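Local coordinates for adhesion G-protein coupled receptor G6 (Danio rerio, PDB 6V55) that probably acts as a cell-surface adhesion receptor in myelination, its large extracellular region including a calcium-binding CUB domain, at residues 27-32 with 95-100. Residues are numbered along the deposited sequence; the frame is centred on the assembly and turned at random.
Sequences PSQSCN and FNSDFS. With CA (calcium ion), chain C; NAG (2-acetamido-2-deoxy-beta-D-glucopyranose), chain E.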
ATOM      1  N   PRO A  27       5.923 -11.874   3.650  1.00 23.75           N
ATOM      2  CA  PRO A  27       6.996 -11.037   3.111  1.00 17.33           C
ATOM      3  C   PRO A  27       6.862 -10.845   1.604  1.00 19.55           C
ATOM      4  O   PRO A  27       6.084 -11.534   0.933  1.00 23.11           O
ATOM      5  CB  PRO A  27       8.269 -11.825   3.435  1.00 21.01           C
ATOM      6  CG  PRO A  27       7.884 -12.944   4.286  1.00 22.52           C
ATOM      7  CD  PRO A  27       6.435 -13.169   4.127  1.00 25.09           C
ATOM      8  N   SER A  28       7.640  -9.869   1.091  1.00 18.86           N
ATOM      9  CA  SER A  28       7.869  -9.625  -0.340  1.00 17.08           C
ATOM     10  C   SER A  28       6.590  -9.368  -1.135  1.00 21.81           C
ATOM     11  O   SER A  28       6.450  -9.775  -2.290  1.00 25.63           O
ATOM     12  CB  SER A  28       8.668 -10.756  -0.949  1.00 14.99           C
ATOM     13  OG  SER A  28       9.638 -11.147  -0.012  1.00 14.09           O
ATOM     14  N   GLN A  29       5.655  -8.682  -0.507  1.00 27.17           N
ATOM     15  CA  GLN A  29       4.401  -8.347  -1.142  1.00 22.85           C
ATOM     16  C   GLN A  29       4.587  -7.188  -2.096  1.00 19.47           C
ATOM     17  O   GLN A  29       5.475  -6.345  -1.916  1.00 16.81           O
ATOM     18  CB  GLN A  29       3.373  -7.965  -0.089  1.00 20.75           C
ATOM     19  CG  GLN A  29       2.957  -9.083   0.782  1.00 16.87           C
ATOM     20  CD  GLN A  29       2.487 -10.257  -0.021  1.00 21.66           C
ATOM     21  OE1 GLN A  29       1.443 -10.210  -0.683  1.00 22.59           O
ATOM     22  NE2 GLN A  29       3.260 -11.323   0.016  1.00 24.24           N
ATOM     23  N   SER A  30       3.717  -7.127  -3.102  1.00 19.73           N
ATOM     24  CA  SER A  30       3.611  -5.902  -3.882  1.00 23.32           C
ATOM     25  C   SER A  30       2.169  -5.762  -4.347  1.00 30.45           C
ATOM     26  O   SER A  30       1.720  -6.510  -5.221  1.00 31.23           O
ATOM     27  CB  SER A  30       4.562  -5.897  -5.060  1.00 23.62           C
ATOM     28  OG  SER A  30       4.052  -4.990  -6.019  1.00 30.72           O
ATOM     29  N   CYS A  31       1.468  -4.785  -3.785  1.00 31.92           N
ATOM     30  CA  CYS A  31       0.041  -4.632  -3.964  1.00 28.29           C
ATOM     31  C   CYS A  31      -0.265  -3.271  -4.588  1.00 28.96           C
ATOM     32  O   CYS A  31       0.456  -2.296  -4.359  1.00 28.13           O
ATOM     33  CB  CYS A  31      -0.641  -4.783  -2.617  1.00 33.28           C
ATOM     34  SG  CYS A  31      -0.423  -6.386  -1.766  1.00 35.32           S
ATOM     35  N   ASN A  32      -1.350  -3.209  -5.384  1.00 27.51           N
ATOM     36  CA  ASN A  32      -1.802  -1.998  -6.101  1.00 24.89           C
ATOM     37  C   ASN A  32      -3.324  -2.117  -6.105  1.00 30.22           C
ATOM     38  O   ASN A  32      -3.919  -2.663  -7.038  1.00 37.19           O
ATOM     39  CB  ASN A  32      -1.206  -1.889  -7.519  1.00 25.76           C
ATOM     40  CG  ASN A  32      -1.765  -0.701  -8.375  1.00 29.15           C
ATOM     41  OD1 ASN A  32      -2.477   0.165  -7.895  1.00 33.93           O
ATOM     42  ND2 ASN A  32      -1.382  -0.666  -9.659  1.00 37.83           N
ATOM     43  N   PHE A  95       1.295  -1.189  -1.366  1.00 13.80           N
ATOM     44  CA  PHE A  95       1.884  -1.787  -0.177  1.00 13.69           C
ATOM     45  C   PHE A  95       3.011  -2.702  -0.622  1.00 20.42           C
ATOM     46  O   PHE A  95       2.825  -3.526  -1.525  1.00 19.05           O
ATOM     47  CB  PHE A  95       0.841  -2.555   0.634  1.00 13.99           C
ATOM     48  CG  PHE A  95       1.419  -3.434   1.730  1.00 19.39           C
ATOM     49  CD1 PHE A  95       2.245  -2.909   2.729  1.00 22.97           C
ATOM     50  CD2 PHE A  95       1.111  -4.791   1.775  1.00 17.28           C
ATOM     51  CE1 PHE A  95       2.756  -3.731   3.753  1.00 21.69           C
ATOM     52  CE2 PHE A  95       1.610  -5.613   2.800  1.00 16.87           C
ATOM     53  CZ  PHE A  95       2.437  -5.081   3.789  1.00 15.96           C
ATOM     54  N   ASN A  96       4.182  -2.538   0.001  1.00 24.52           N
ATOM     55  CA  ASN A  96       5.362  -3.358  -0.266  1.00 22.40           C
ATOM     56  C   ASN A  96       5.993  -3.782   1.055  1.00 22.72           C
ATOM     57  O   ASN A  96       6.191  -2.947   1.947  1.00 20.30           O
ATOM     58  CB  ASN A  96       6.366  -2.593  -1.112  1.00 22.49           C
ATOM     59  CG  ASN A  96       5.835  -2.289  -2.479  1.00 28.72           C
ATOM     60  OD1 ASN A  96       5.673  -3.191  -3.312  1.00 33.25           O
ATOM     61  ND2 ASN A  96       5.548  -1.021  -2.730  1.00 31.34           N
ATOM     62  N   SER A  97       6.268  -5.075   1.200  1.00 22.46           N
ATOM     63  CA  SER A  97       6.955  -5.579   2.379  1.00 19.97           C
ATOM     64  C   SER A  97       8.277  -6.150   1.900  1.00 18.12           C
ATOM     65  O   SER A  97       8.399  -6.542   0.739  1.00 25.24           O
ATOM     66  CB  SER A  97       6.161  -6.673   3.097  1.00 17.88           C
ATOM     67  OG  SER A  97       5.771  -7.667   2.157  1.00 18.57           O
ATOM     68  N   ASP A  98       9.269  -6.212   2.785  1.00 13.06           N
ATOM     69  CA  ASP A  98      10.523  -6.776   2.325  1.00 15.58           C
ATOM     70  C   ASP A  98      10.565  -8.244   2.750  1.00 20.87           C
ATOM     71  O   ASP A  98       9.510  -8.844   2.957  1.00 18.61           O
ATOM     72  CB  ASP A  98      11.731  -5.942   2.791  1.00 13.18           C
ATOM     73  CG  ASP A  98      11.827  -5.749   4.315  1.00 18.61           C
ATOM     74  OD1 ASP A  98      12.641  -4.899   4.733  1.00 21.85           O
ATOM     75  OD2 ASP A  98      11.176  -6.428   5.125  1.00 17.09           O
ATOM     76  N   PHE A  99      11.766  -8.814   2.916  1.00 24.94           N
ATOM     77  CA  PHE A  99      11.984 -10.249   3.113  1.00 19.58           C
ATOM     78  C   PHE A  99      11.829 -10.718   4.554  1.00 23.00           C
ATOM     79  O   PHE A  99      11.805 -11.931   4.770  1.00 31.52           O
ATOM     80  CB  PHE A  99      13.385 -10.663   2.622  1.00 13.42           C
ATOM     81  CG  PHE A  99      14.504  -9.753   3.091  1.00 12.79           C
ATOM     82  CD1 PHE A  99      15.148  -9.988   4.309  1.00 15.14           C
ATOM     83  CD2 PHE A  99      14.926  -8.676   2.315  1.00 13.74           C
ATOM     84  CE1 PHE A  99      16.170  -9.150   4.758  1.00 15.97           C
ATOM     85  CE2 PHE A  99      15.938  -7.838   2.761  1.00 18.45           C
ATOM     86  CZ  PHE A  99      16.560  -8.083   3.991  1.00 16.63           C
ATOM     87  N   SER A 100      11.755  -9.826   5.543  1.00 20.16           N
ATOM     88  CA  SER A 100      11.752 -10.283   6.931  1.00 19.11           C
ATOM     89  C   SER A 100      11.051  -9.252   7.806  1.00 20.17           C
ATOM     90  O   SER A 100      10.927  -8.095   7.422  1.00 26.34           O
ATOM     91  CB  SER A 100      13.171 -10.497   7.452  1.00 17.31           C
ATOM     92  OG  SER A 100      13.734  -9.229   7.732  1.00 15.78           O
TER
HETATM   93 CA    CA C 901       9.121  -6.689   6.519  1.00 19.63          CA
HETATM   94  C1  NAG E 903      -1.814   0.358 -10.609  1.00 30.10           C
HETATM   95  C2  NAG E 903      -0.765   0.757 -11.673  1.00 36.75           C
HETATM   96  C3  NAG E 903      -1.383   1.713 -12.705  1.00 38.82           C
HETATM   97  C4  NAG E 903      -2.617   1.096 -13.349  1.00 40.00           C
HETATM   98  C5  NAG E 903      -3.635   0.721 -12.268  1.00 37.71           C
HETATM   99  C6  NAG E 903      -4.809  -0.040 -12.828  1.00 39.47           C
HETATM  100  C7  NAG E 903       1.445   0.640 -10.598  1.00 43.81           C
HETATM  101  C8  NAG E 903       2.625   1.433 -10.116  1.00 42.68           C
HETATM  102  N2  NAG E 903       0.429   1.353 -11.093  1.00 42.75           N
HETATM  103  O3  NAG E 903      -0.427   2.047 -13.710  1.00 38.94           O
HETATM  104  O4  NAG E 903      -3.191   2.019 -14.275  1.00 42.00           O
HETATM  105  O5  NAG E 903      -3.035  -0.140 -11.280  1.00 31.91           O
HETATM  106  O6  NAG E 903      -4.540  -1.435 -12.871  1.00 38.34           O
HETATM  107  O7  NAG E 903       1.410  -0.589 -10.535  1.00 44.86           O
HETATM  108  O   HOH W   1       8.123  -5.999  -2.566  1.00 21.05           O
HETATM  109  O   HOH W   2       3.402  -2.029  -4.474  1.00 26.43           O
HETATM  110  O   HOH W   3       8.076  -8.538   5.092  1.00 59.18           O
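C31 and F95 meet where the start of strand 30-36 pairs antiparallel with the end of strand 90-96 in the CUB domain, illustrating how a β-ladder gives way to a calcium-binding loop. They form a hydrogen-bonded pair: C31 N reaches F95 O at 2.9 Å, while the return bond from F95 N to C31 O is longer. On their shared face, the C31 sulfur, disulfide-bonded to C5, lies 4.2 Å from F95 CD2. With its CG anti to the backbone N (chi1 168°), the F95 side chain sets its ring edge against the C31 sulfur, and its CE2 meets Q29 CB obliquely. On the other face, S30 and N96 form a non-hydrogen-bonded pair, with N96 OD1 bending over to S30 CB at 3.4 Å.

Beyond this pair the next bond, S97 N to Q29 O, is weak, and a side chain supplies a stronger one. The hydroxyl of S97, rotated between its own N and carbonyl carbon (chi1 51°), accepts a nearly straight bond from Q29 N (2.9 Å, 168° at the hydrogen) and is also bonded to P26 O. Q29 folds back on its own segment, its NE2 bonding to P27 O. S28 N then donates to D98 O from above the carbonyl plane, and the same oxygen accepts from a calcium-bound water.

D98 OD2 and S100 O bind the calcium, alongside E53, D61 and V101, while D98 OD1 salt-bridges K477. Gripped thus at carbonyl and carboxylate, D98 is consistent with strand pairing helping to position it beside the metal.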